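Xyloglucan-specific endo-beta-1,4-glucanase BoGH9A (Bacteroides ovatus, PDB 6DHT) cleaves internal beta-1,4-glucosidic linkages in the backbone of plant xyloglucans, releasing xyloglucan oligosaccharides. Local coordinates at residues 122-126 and 127-131; 494-498 and 499-503; 381-384 and 385-389; 183-186 and 187-191. All blocks are in the same frame, centred on the assembly; numbering follows the deposited sequence.

Overall arrangement
All four contacts belong to the glycosyl hydrolase family 9 domain, an (alpha/alpha)6 barrel, and fall into two pairs. Contact 1 and contact 2 lie on the same side of the chain's centre, their own centres about 17 Å apart and their nearest atoms about 7 Å. Contact 2 carries His-497, a probable active-site residue, and one ligand of the magnesium ion; the side chain of Ile-124 in contact 1 is about 13 Å from that ion. Contacts 3 and 4 are about 11 Å apart, centre to centre, and touch directly: Leu-381 CD2 packs 3.9 Å from Leu-185 CA. Contact 3 lies across the chain's centre from contact 2, the two centres about 36 Å apart.

Contact 1: 122-126 and 127-131; sequences MPIEE and QYAGQ
With CG set anti to the carbonyl carbon in both Glu-125 (chi1 -65°) and Tyr-128 (chi1 -48°), the two side chains run side by side in the same direction from the start of the single-turn helix 126-129, whose N-cap position Glu-125 occupies. The extended glutamate brings OE1 to the edge of the tyrosine ring, near its plane and 3.8 Å from Tyr-128 CE2; carboxylate and ring are almost parallel, 11° apart. Over the centre of one ring face lies Gln-127 CB, 4.1 Å above the plane. A water ties the polar ends together, donating to Glu-125 OE1 and to Gln-127 OE1, each at 2.8 Å. In the backbone, Glu-125 O is gripped twice, by Tyr-128 N and Ala-129 N, both at 2.9 Å. The buried side is apolar: Ile-124 CG2 meets Ala-129 CB at 3.7 Å, and Tyr-116 of helix 105-117 packs on both residues and on Tyr-128. Lys-113 and Tyr-117 of that helix bind the carbonyl oxygens of Tyr-128 and Ala-129, fastening the short turn to the longer helix. Gly-130, with positive phi, leaves the helical path, yet its N still donates to Glu-126 O at 2.9 Å.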
loop_
_atom_site.group_PDB
_atom_site.type_symbol
_atom_site.label_atom_id
_atom_site.label_comp_id
_atom_site.label_asym_id
_atom_site.label_seq_id
_atom_site.Cartn_x
_atom_site.Cartn_y
_atom_site.Cartn_z
ATOM N N MET A 122 19.029 -10.529 -6.426
ATOM C CA MET A 122 18.786 -11.949 -6.631
ATOM C C MET A 122 18.125 -12.248 -7.959
ATOM O O MET A 122 17.411 -11.411 -8.521
ATOM C CB MET A 122 17.963 -12.535 -5.492
ATOM C CG MET A 122 16.482 -12.270 -5.561
ATOM S SD MET A 122 15.761 -13.111 -4.160
ATOM C CE MET A 122 15.300 -14.676 -4.877
ATOM N N PRO A 123 18.377 -13.449 -8.486
ATOM C CA PRO A 123 17.714 -13.786 -9.738
ATOM C C PRO A 123 16.226 -13.957 -9.486
ATOM O O PRO A 123 15.790 -14.364 -8.409
ATOM C CB PRO A 123 18.377 -15.106 -10.145
ATOM C CG PRO A 123 18.862 -15.683 -8.894
ATOM C CD PRO A 123 19.228 -14.544 -7.993
ATOM N N ILE A 124 15.460 -13.600 -10.497
ATOM C CA ILE A 124 14.009 -13.643 -10.455
ATOM C C ILE A 124 13.629 -14.787 -11.389
ATOM O O ILE A 124 13.478 -14.601 -12.585
ATOM C CB ILE A 124 13.433 -12.272 -10.887
ATOM C CG1 ILE A 124 13.983 -11.158 -9.969
ATOM C CG2 ILE A 124 11.923 -12.293 -10.883
ATOM C CD1 ILE A 124 13.591 -11.301 -8.514
ATOM N N GLU A 125 13.559 -15.993 -10.830
ATOM C CA GLU A 125 13.502 -17.222 -11.629
ATOM C C GLU A 125 12.112 -17.584 -12.092
ATOM O O GLU A 125 11.144 -17.396 -11.372
ATOM C CB GLU A 125 14.078 -18.390 -10.834
ATOM C CG GLU A 125 15.565 -18.217 -10.549
ATOM C CD GLU A 125 16.133 -19.241 -9.586
ATOM O OE1 GLU A 125 15.354 -19.977 -8.940
ATOM O OE2 GLU A 125 17.374 -19.298 -9.474
ATOM N N GLU A 126 12.035 -18.130 -13.304
ATOM C CA GLU A 126 10.764 -18.411 -13.962
ATOM C C GLU A 126 9.816 -19.269 -13.127
ATOM O O GLU A 126 8.611 -19.105 -13.170
ATOM C CB GLU A 126 11.009 -19.070 -15.326
ATOM C CG GLU A 126 9.738 -19.422 -16.085
ATOM C CD GLU A 126 9.965 -19.578 -17.580
ATOM O OE1 GLU A 126 11.135 -19.718 -18.002
ATOM O OE2 GLU A 126 8.970 -19.551 -18.333
ATOM N N GLN A 127 10.379 -20.186 -12.361
ATOM C CA GLN A 127 9.605 -21.015 -11.459
ATOM C C GLN A 127 8.618 -20.190 -10.621
ATOM O O GLN A 127 7.485 -20.578 -10.435
ATOM C CB GLN A 127 10.562 -21.766 -10.522
ATOM C CG GLN A 127 9.898 -22.839 -9.721
ATOM C CD GLN A 127 10.788 -23.363 -8.612
ATOM O OE1 GLN A 127 12.017 -23.396 -8.741
ATOM N NE2 GLN A 127 10.170 -23.764 -7.504
ATOM N N TYR A 128 9.083 -19.056 -10.110
ATOM C CA TYR A 128 8.268 -18.193 -9.259
ATOM C C TYR A 128 7.694 -17.016 -10.052
ATOM O O TYR A 128 6.595 -16.533 -9.738
ATOM C CB TYR A 128 9.116 -17.648 -8.130
ATOM C CG TYR A 128 9.927 -18.730 -7.452
ATOM C CD1 TYR A 128 9.303 -19.678 -6.657
ATOM C CD2 TYR A 128 11.309 -18.815 -7.630
ATOM C CE1 TYR A 128 10.029 -20.676 -6.048
ATOM C CE2 TYR A 128 12.045 -19.815 -7.006
ATOM C CZ TYR A 128 11.390 -20.732 -6.229
ATOM O OH TYR A 128 12.093 -21.736 -5.600
ATOM N N ALA A 129 8.415 -16.598 -11.100
ATOM C CA ALA A 129 8.156 -15.324 -11.776
ATOM C C ALA A 129 7.265 -15.446 -12.988
ATOM O O ALA A 129 6.702 -14.453 -13.439
ATOM C CB ALA A 129 9.471 -14.677 -12.178
ATOM N N GLY A 130 7.140 -16.645 -13.541
ATOM C CA GLY A 130 6.427 -16.784 -14.805
ATOM C C GLY A 130 7.209 -16.123 -15.932
ATOM O O GLY A 130 8.445 -16.142 -15.940
ATOM N N GLN A 131 6.510 -15.513 -16.882
ATOM C CA GLN A 131 7.208 -14.954 -18.037
ATOM C C GLN A 131 8.080 -13.745 -17.689
ATOM O O GLN A 131 8.955 -13.374 -18.469
ATOM C CB GLN A 131 6.232 -14.586 -19.155
ATOM C CG GLN A 131 5.272 -13.478 -18.823
ATOM C CD GLN A 131 4.350 -13.154 -19.994
ATOM O OE1 GLN A 131 4.752 -13.220 -21.150
ATOM N NE2 GLN A 131 3.107 -12.828 -19.695
HETATM O O HOH W 1 14.208 -22.280 -10.164
#

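Contact 2: 494-498 and 499-503; sequences KHPHH and RLSAS. With MG (magnesium ion), chain X; EDO (1,2-ethanediol), chain F.
His-498 and Ser-501 meet through ND1 and OG, 3.0 Å apart in a hydrogen bond that either could donate, with the hydroxyl at the edge of the imidazole near its plane. CG of the histidine lies anti to the backbone N (chi1 -173°), which lays the ring over the first turn of helix 499-503; one face then receives Leu-500 CB in a CH-pi contact, 4.0 Å from the ring centroid. From the same N-cap residue, His-498 O accepts Ala-502 N at 2.9 Å. Gln-118 holds the far nitrogen, NE2, and Ile-510 N also binds the serine hydroxyl, so the pair is fixed from both ends. Ser-501 O ligates the magnesium ion at 2.1 Å, the six-fold shell being completed by three waters, Asp-504 and Ile-506. Nearer the catalytic site, NH1 and NH2 of Arg-499 grip the two hydroxyls of an ethanediol, probably from the crystallisation liquor, NH2 to O1 at 2.8 Å, while Gly-170 O and Glu-246 O take other N-H groups of the guanidinium. His-497, probably an active-site residue, bonds through ND1 to Glu-548, the likely proton donor. His-498 ties the turn to Gln-118, just past helix 105-117, and the His-497 backbone ties the preceding loop to Asn-547 of helix 544-547.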
loop_
_atom_site.group_PDB
_atom_site.type_symbol
_atom_site.label_atom_id
_atom_site.label_comp_id
_atom_site.label_asym_id
_atom_site.label_seq_id
_atom_site.Cartn_x
_atom_site.Cartn_y
_atom_site.Cartn_z
ATOM N N LYS A 494 -1.726 -1.237 -19.249
ATOM C CA LYS A 494 -0.776 -2.044 -20.004
ATOM C C LYS A 494 0.579 -1.337 -20.182
ATOM O O LYS A 494 1.555 -1.948 -20.660
ATOM C CB LYS A 494 -1.389 -2.328 -21.379
ATOM C CG LYS A 494 -2.645 -3.176 -21.355
ATOM C CD LYS A 494 -2.345 -4.605 -20.917
ATOM C CE LYS A 494 -3.617 -5.407 -20.671
ATOM N NZ LYS A 494 -4.348 -5.750 -21.916
ATOM N N HIS A 495 0.660 -0.078 -19.745
ATOM C CA HIS A 495 1.844 0.764 -19.976
ATOM C C HIS A 495 2.303 1.529 -18.742
ATOM O O HIS A 495 2.526 2.723 -18.789
ATOM C CB HIS A 495 1.534 1.744 -21.125
ATOM C CG HIS A 495 1.192 1.045 -22.397
ATOM N ND1 HIS A 495 2.145 0.405 -23.163
ATOM C CD2 HIS A 495 0.002 0.800 -22.984
ATOM C CE1 HIS A 495 1.550 -0.173 -24.193
ATOM N NE2 HIS A 495 0.254 0.069 -24.123
ATOM N N PRO A 496 2.430 0.843 -17.601
ATOM C CA PRO A 496 2.808 1.579 -16.398
ATOM C C PRO A 496 4.157 2.267 -16.481
ATOM O O PRO A 496 5.064 1.807 -17.172
ATOM C CB PRO A 496 2.831 0.481 -15.307
ATOM C CG PRO A 496 3.106 -0.772 -16.087
ATOM C CD PRO A 496 2.354 -0.607 -17.367
ATOM N N HIS A 497 4.287 3.352 -15.733
ATOM C CA HIS A 497 5.536 4.038 -15.553
ATOM C C HIS A 497 6.332 3.230 -14.556
ATOM O O HIS A 497 6.281 3.469 -13.342
ATOM C CB HIS A 497 5.267 5.464 -15.060
ATOM C CG HIS A 497 6.503 6.261 -14.767
ATOM N ND1 HIS A 497 7.153 6.219 -13.555
ATOM C CD2 HIS A 497 7.201 7.144 -15.528
ATOM C CE1 HIS A 497 8.214 7.006 -13.589
ATOM N NE2 HIS A 497 8.257 7.589 -14.779
ATOM N N HIS A 498 7.059 2.253 -15.084
ATOM C CA HIS A 498 7.720 1.235 -14.260
ATOM C C HIS A 498 8.921 0.774 -15.051
ATOM O O HIS A 498 8.768 0.101 -16.070
ATOM C CB HIS A 498 6.745 0.063 -14.064
ATOM C CG HIS A 498 7.210 -0.987 -13.107
ATOM N ND1 HIS A 498 6.796 -2.305 -13.197
ATOM C CD2 HIS A 498 7.979 -0.913 -11.998
ATOM C CE1 HIS A 498 7.315 -2.992 -12.193
ATOM N NE2 HIS A 498 8.040 -2.173 -11.453
ATOM N N ARG A 499 10.111 1.125 -14.600
ATOM C CA ARG A 499 11.291 0.785 -15.390
ATOM C C ARG A 499 11.431 -0.724 -15.592
ATOM O O ARG A 499 11.856 -1.159 -16.659
ATOM C CB ARG A 499 12.564 1.371 -14.800
ATOM C CG ARG A 499 12.736 2.881 -15.040
ATOM C CD ARG A 499 13.893 3.434 -14.241
ATOM N NE ARG A 499 14.134 4.860 -14.495
ATOM C CZ ARG A 499 13.387 5.840 -14.020
ATOM N NH1 ARG A 499 12.311 5.560 -13.281
ATOM N NH2 ARG A 499 13.698 7.102 -14.271
ATOM N N LEU A 500 11.032 -1.546 -14.616
ATOM C CA LEU A 500 11.114 -2.989 -14.855
ATOM C C LEU A 500 10.222 -3.465 -15.998
ATOM O O LEU A 500 10.672 -4.187 -16.886
ATOM C CB LEU A 500 10.758 -3.777 -13.596
ATOM C CG LEU A 500 11.783 -3.810 -12.466
ATOM C CD1 LEU A 500 11.207 -4.589 -11.265
ATOM C CD2 LEU A 500 13.101 -4.422 -12.855
ATOM N N SER A 501 8.949 -3.098 -15.985
ATOM C CA SER A 501 8.034 -3.524 -17.045
ATOM C C SER A 501 8.403 -2.903 -18.398
ATOM O O SER A 501 8.139 -3.489 -19.461
ATOM C CB SER A 501 6.583 -3.176 -16.723
ATOM O OG SER A 501 6.122 -3.922 -15.594
ATOM N N ALA A 502 8.965 -1.698 -18.362
ATOM C CA ALA A 502 9.192 -0.948 -19.600
ATOM C C ALA A 502 10.453 -1.422 -20.293
ATOM O O ALA A 502 10.570 -1.274 -21.518
ATOM C CB ALA A 502 9.257 0.560 -19.318
ATOM N N SER A 503 11.405 -1.970 -19.551
ATOM C CA SER A 503 12.695 -2.342 -20.128
ATOM C C SER A 503 12.861 -3.823 -20.366
ATOM O O SER A 503 13.880 -4.250 -20.910
ATOM C CB SER A 503 13.841 -1.846 -19.262
ATOM O OG SER A 503 13.836 -2.494 -18.002
HETATM MG MG MG X . 7.386 -5.024 -20.641
HETATM C C1 EDO F . 11.298 9.695 -12.486
HETATM O O1 EDO F . 12.033 9.286 -13.657
HETATM C C2 EDO F . 11.422 8.685 -11.342
HETATM O O2 EDO F . 10.808 7.459 -11.745
HETATM O O HOH W 2 6.627 -6.033 -18.906
HETATM O O HOH W 3 8.400 -4.274 -22.275
HETATM O O HOH W 4 5.683 -4.008 -20.816
#

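Contact 3: 381-384 and 385-389; sequences LGIF and AWLQP
Ile-383 and Leu-387, one turn apart at the end of helix 379-386, lie side by side and point the same way, CG2 of the isoleucine 3.7 Å from CD1 of the leucine. Leu-387 CG also closes to 3.3 Å on Ile-383 O, and its side chain continues onto Lys-405 and Leu-408 of helix 395-416; shortening it to an alanine is likely to open a gap between the isoleucine methyl and that helix. Equally close-packed is Trp-386, its CG anti to the carbonyl carbon (chi1 -79°), which sets CD1 3.2 Å from Gly-382 O, at the edge of the indole near its plane. The same oxygen accepts Trp-386 N at 3.1 Å. Toward Gln-388 and Pro-389 the helical bonding becomes less regular: Leu-387 N divides between Ile-383 O at 3.0 Å and a weak bond to Phe-384 O at 3.2 Å, and the chain leaves the helix for a partly exposed, then exposed, loop. Phe-351 and Phe-400 meet the indole edge-to-face, and Phe-384 stacks on Tyr-453. The buried side is largely apolar and aromatic, joining helices of the (alpha/alpha)6 barrel, and the indole N-H it encloses is satisfied by Ser-347 OG.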
loop_
_atom_site.group_PDB
_atom_site.type_symbol
_atom_site.label_atom_id
_atom_site.label_comp_id
_atom_site.label_asym_id
_atom_site.label_seq_id
_atom_site.Cartn_x
_atom_site.Cartn_y
_atom_site.Cartn_z
ATOM N N LEU A 381 -0.449 4.317 12.029
ATOM C CA LEU A 381 0.200 3.054 12.296
ATOM C C LEU A 381 0.368 2.881 13.802
ATOM O O LEU A 381 0.268 1.786 14.319
ATOM C CB LEU A 381 1.549 2.952 11.585
ATOM C CG LEU A 381 1.509 3.010 10.056
ATOM C CD1 LEU A 381 2.912 2.744 9.523
ATOM C CD2 LEU A 381 0.483 2.074 9.466
ATOM N N GLY A 382 0.604 3.991 14.478
ATOM C CA GLY A 382 0.664 3.943 15.928
ATOM C C GLY A 382 -0.700 3.654 16.518
ATOM O O GLY A 382 -0.839 2.877 17.483
ATOM N N ILE A 383 -1.727 4.293 15.958
ATOM C CA ILE A 383 -3.098 4.102 16.412
ATOM C C ILE A 383 -3.497 2.632 16.245
ATOM O O ILE A 383 -4.085 2.017 17.164
ATOM C CB ILE A 383 -4.072 5.036 15.667
ATOM C CG1 ILE A 383 -3.837 6.475 16.120
ATOM C CG2 ILE A 383 -5.506 4.634 15.895
ATOM C CD1 ILE A 383 -4.582 7.519 15.342
ATOM N N PHE A 384 -3.168 2.037 15.095
ATOM C CA PHE A 384 -3.552 0.656 14.873
ATOM C C PHE A 384 -2.944 -0.256 15.948
ATOM O O PHE A 384 -3.585 -1.211 16.405
ATOM C CB PHE A 384 -3.124 0.142 13.479
ATOM C CG PHE A 384 -3.724 0.871 12.285
ATOM C CD1 PHE A 384 -4.900 1.589 12.350
ATOM C CD2 PHE A 384 -3.037 0.845 11.079
ATOM C CE1 PHE A 384 -5.381 2.236 11.217
ATOM C CE2 PHE A 384 -3.528 1.471 9.955
ATOM C CZ PHE A 384 -4.693 2.165 10.029
ATOM N N ALA A 385 -1.713 0.056 16.348
ATOM C CA ALA A 385 -1.029 -0.724 17.375
ATOM C C ALA A 385 -1.767 -0.634 18.718
ATOM O O ALA A 385 -2.042 -1.644 19.345
ATOM C CB ALA A 385 0.392 -0.253 17.510
ATOM N N TRP A 386 -2.129 0.580 19.123
ATOM C CA TRP A 386 -2.919 0.772 20.347
ATOM C C TRP A 386 -4.291 0.085 20.318
ATOM O O TRP A 386 -4.795 -0.322 21.367
ATOM C CB TRP A 386 -3.093 2.274 20.621
ATOM C CG TRP A 386 -1.870 2.881 21.235
ATOM C CD1 TRP A 386 -0.880 3.535 20.604
ATOM C CD2 TRP A 386 -1.531 2.884 22.629
ATOM N NE1 TRP A 386 0.092 3.930 21.502
ATOM C CE2 TRP A 386 -0.313 3.558 22.760
ATOM C CE3 TRP A 386 -2.155 2.377 23.782
ATOM C CZ2 TRP A 386 0.318 3.720 23.993
ATOM C CZ3 TRP A 386 -1.538 2.555 25.002
ATOM C CH2 TRP A 386 -0.317 3.220 25.101
ATOM N N LEU A 387 -4.892 -0.054 19.135
ATOM C CA LEU A 387 -6.238 -0.617 19.001
ATOM C C LEU A 387 -6.236 -2.135 18.819
ATOM O O LEU A 387 -7.294 -2.750 18.744
ATOM C CB LEU A 387 -6.964 0.018 17.817
ATOM C CG LEU A 387 -7.267 1.505 17.924
ATOM C CD1 LEU A 387 -7.912 1.951 16.624
ATOM C CD2 LEU A 387 -8.141 1.858 19.103
ATOM N N GLN A 388 -5.062 -2.745 18.771
ATOM C CA GLN A 388 -4.942 -4.185 18.558
ATOM C C GLN A 388 -5.607 -4.998 19.667
ATOM O O GLN A 388 -5.336 -4.775 20.847
ATOM C CB GLN A 388 -3.462 -4.558 18.489
ATOM C CG GLN A 388 -3.135 -5.577 17.431
ATOM C CD GLN A 388 -1.642 -5.694 17.197
ATOM O OE1 GLN A 388 -1.008 -4.813 16.585
ATOM N NE2 GLN A 388 -1.065 -6.781 17.688
ATOM N N PRO A 389 -6.450 -5.971 19.292
ATOM C CA PRO A 389 -7.106 -6.808 20.308
ATOM C C PRO A 389 -6.185 -7.843 20.944
ATOM O O PRO A 389 -5.042 -8.038 20.512
ATOM C CB PRO A 389 -8.229 -7.489 19.522
ATOM C CG PRO A 389 -7.759 -7.507 18.119
ATOM C CD PRO A 389 -6.927 -6.275 17.933
#

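Contact 4: 183-186 and 187-191; sequences IGLM and QSIYQ
Ile-183 to Gln-191 form successive turns of helix 176-192, and the backbone bonds between them are uneven. Gln-187 N gives Ile-183 O a straight bond of 2.8 Å (165° at the hydrogen), and Tyr-190 N reaches Met-186 O at 2.9 Å. Between these, Ser-188 N is shared weakly by Gly-184 O and Leu-185 O, and Ile-189 N makes a weak bond of 3.3 Å to Leu-185 O. The hydroxyl of Ser-188 adds a shorter bond: with OG anti to the carbonyl carbon (chi1 -62°), it folds back to donate to Gly-184 O at 2.7 Å, and Gln-277 NE2 binds that oxygen too.

On another side of the helix, Ile-183 and Gln-187 lie alongside each other, the methyl CG2 3.5 Å from the amide carbon CD. The extended glutamine carries NE2 past this methyl to Gln-277 OE1 and Ser-278 OG of helix 265-281; a leucine in its place is likely to leave both acceptors without this donor deep between the helices. One turn on, Gln-191 NE2 donates to Gln-187 O at 3.0 Å, coming from above the carbonyl plane, while its OE1 accepts from Arg-280 NH2. Leu-185 and Ile-189 touch loosely through their CD1 atoms, 4.3 Å apart, and both face helix 439-458, whereas Met-186 and Tyr-190 pack on helix 213-226. This buried barrel helix is thus bonded to helix 265-281 through amides and packed on helices 213-226, 439-458 and 379-386 largely through apolar side chains, and the buried Gln-187 NE2 is satisfied by Gln-277 and Ser-278.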
loop_
_atom_site.group_PDB
_atom_site.type_symbol
_atom_site.label_atom_id
_atom_site.label_comp_id
_atom_site.label_asym_id
_atom_site.label_seq_id
_atom_site.Cartn_x
_atom_site.Cartn_y
_atom_site.Cartn_z
ATOM N N ILE A 183 6.176 -1.709 5.032
ATOM C CA ILE A 183 6.173 -2.890 5.880
ATOM C C ILE A 183 5.311 -2.634 7.114
ATOM O O ILE A 183 4.510 -3.482 7.489
ATOM C CB ILE A 183 7.590 -3.243 6.296
ATOM C CG1 ILE A 183 8.446 -3.634 5.095
ATOM C CG2 ILE A 183 7.544 -4.365 7.287
ATOM C CD1 ILE A 183 9.926 -3.619 5.351
ATOM N N GLY A 184 5.425 -1.451 7.711
ATOM C CA GLY A 184 4.644 -1.128 8.889
ATOM C C GLY A 184 3.138 -1.252 8.657
ATOM O O GLY A 184 2.411 -1.757 9.517
ATOM N N LEU A 185 2.692 -0.825 7.480
ATOM C CA LEU A 185 1.282 -0.906 7.122
ATOM C C LEU A 185 0.878 -2.363 6.882
ATOM O O LEU A 185 -0.133 -2.822 7.430
ATOM C CB LEU A 185 0.998 -0.047 5.878
ATOM C CG LEU A 185 -0.452 -0.109 5.382
ATOM C CD1 LEU A 185 -1.437 0.332 6.448
ATOM C CD2 LEU A 185 -0.591 0.737 4.134
ATOM N N MET A 186 1.654 -3.103 6.093
ATOM C CA MET A 186 1.293 -4.471 5.776
ATOM C C MET A 186 1.311 -5.328 7.028
ATOM O O MET A 186 0.442 -6.188 7.215
ATOM C CB MET A 186 2.156 -5.056 4.664
ATOM C CG MET A 186 1.889 -4.385 3.322
ATOM S SD MET A 186 2.833 -5.057 1.960
ATOM C CE MET A 186 4.415 -4.336 2.253
ATOM N N GLN A 187 2.293 -5.105 7.884
ATOM C CA GLN A 187 2.394 -5.861 9.142
ATOM C C GLN A 187 1.323 -5.461 10.150
ATOM O O GLN A 187 1.016 -6.236 11.073
ATOM C CB GLN A 187 3.837 -5.773 9.716
ATOM C CG GLN A 187 4.791 -6.599 8.874
ATOM C CD GLN A 187 6.208 -6.794 9.411
ATOM O OE1 GLN A 187 6.888 -7.703 8.940
ATOM N NE2 GLN A 187 6.668 -5.940 10.306
ATOM N N SER A 188 0.729 -4.279 10.023
ATOM C CA SER A 188 -0.433 -3.920 10.847
ATOM C C SER A 188 -1.594 -4.851 10.472
ATOM O O SER A 188 -2.263 -5.427 11.345
ATOM C CB SER A 188 -0.851 -2.458 10.634
ATOM O OG SER A 188 0.182 -1.560 11.013
ATOM N N ILE A 189 -1.846 -5.038 9.183
ATOM C CA ILE A 189 -2.961 -5.885 8.765
ATOM C C ILE A 189 -2.647 -7.370 9.043
ATOM O O ILE A 189 -3.526 -8.148 9.457
ATOM C CB ILE A 189 -3.352 -5.591 7.270
ATOM C CG1 ILE A 189 -4.283 -4.358 7.176
ATOM C CG2 ILE A 189 -4.052 -6.755 6.602
ATOM C CD1 ILE A 189 -3.734 -3.100 7.642
ATOM N N TYR A 190 -1.391 -7.754 8.850
ATOM C CA TYR A 190 -0.956 -9.108 9.199
ATOM C C TYR A 190 -1.381 -9.522 10.619
ATOM O O TYR A 190 -1.897 -10.627 10.841
ATOM C CB TYR A 190 0.572 -9.206 9.056
ATOM C CG TYR A 190 1.091 -10.524 9.569
ATOM C CD1 TYR A 190 1.063 -11.660 8.763
ATOM C CD2 TYR A 190 1.600 -10.627 10.863
ATOM C CE1 TYR A 190 1.482 -12.897 9.267
ATOM C CE2 TYR A 190 2.020 -11.813 11.345
ATOM C CZ TYR A 190 1.987 -12.938 10.544
ATOM O OH TYR A 190 2.420 -14.139 11.109
ATOM N N GLN A 191 -1.176 -8.622 11.574
ATOM C CA GLN A 191 -1.455 -8.910 12.984
ATOM C C GLN A 191 -2.926 -9.148 13.254
ATOM O O GLN A 191 -3.279 -9.796 14.251
ATOM C CB GLN A 191 -0.929 -7.775 13.851
ATOM C CG GLN A 191 0.591 -7.775 14.005
ATOM C CD GLN A 191 1.110 -6.533 14.690
ATOM O OE1 GLN A 191 1.292 -6.512 15.904
ATOM N NE2 GLN A 191 1.412 -5.508 13.925
#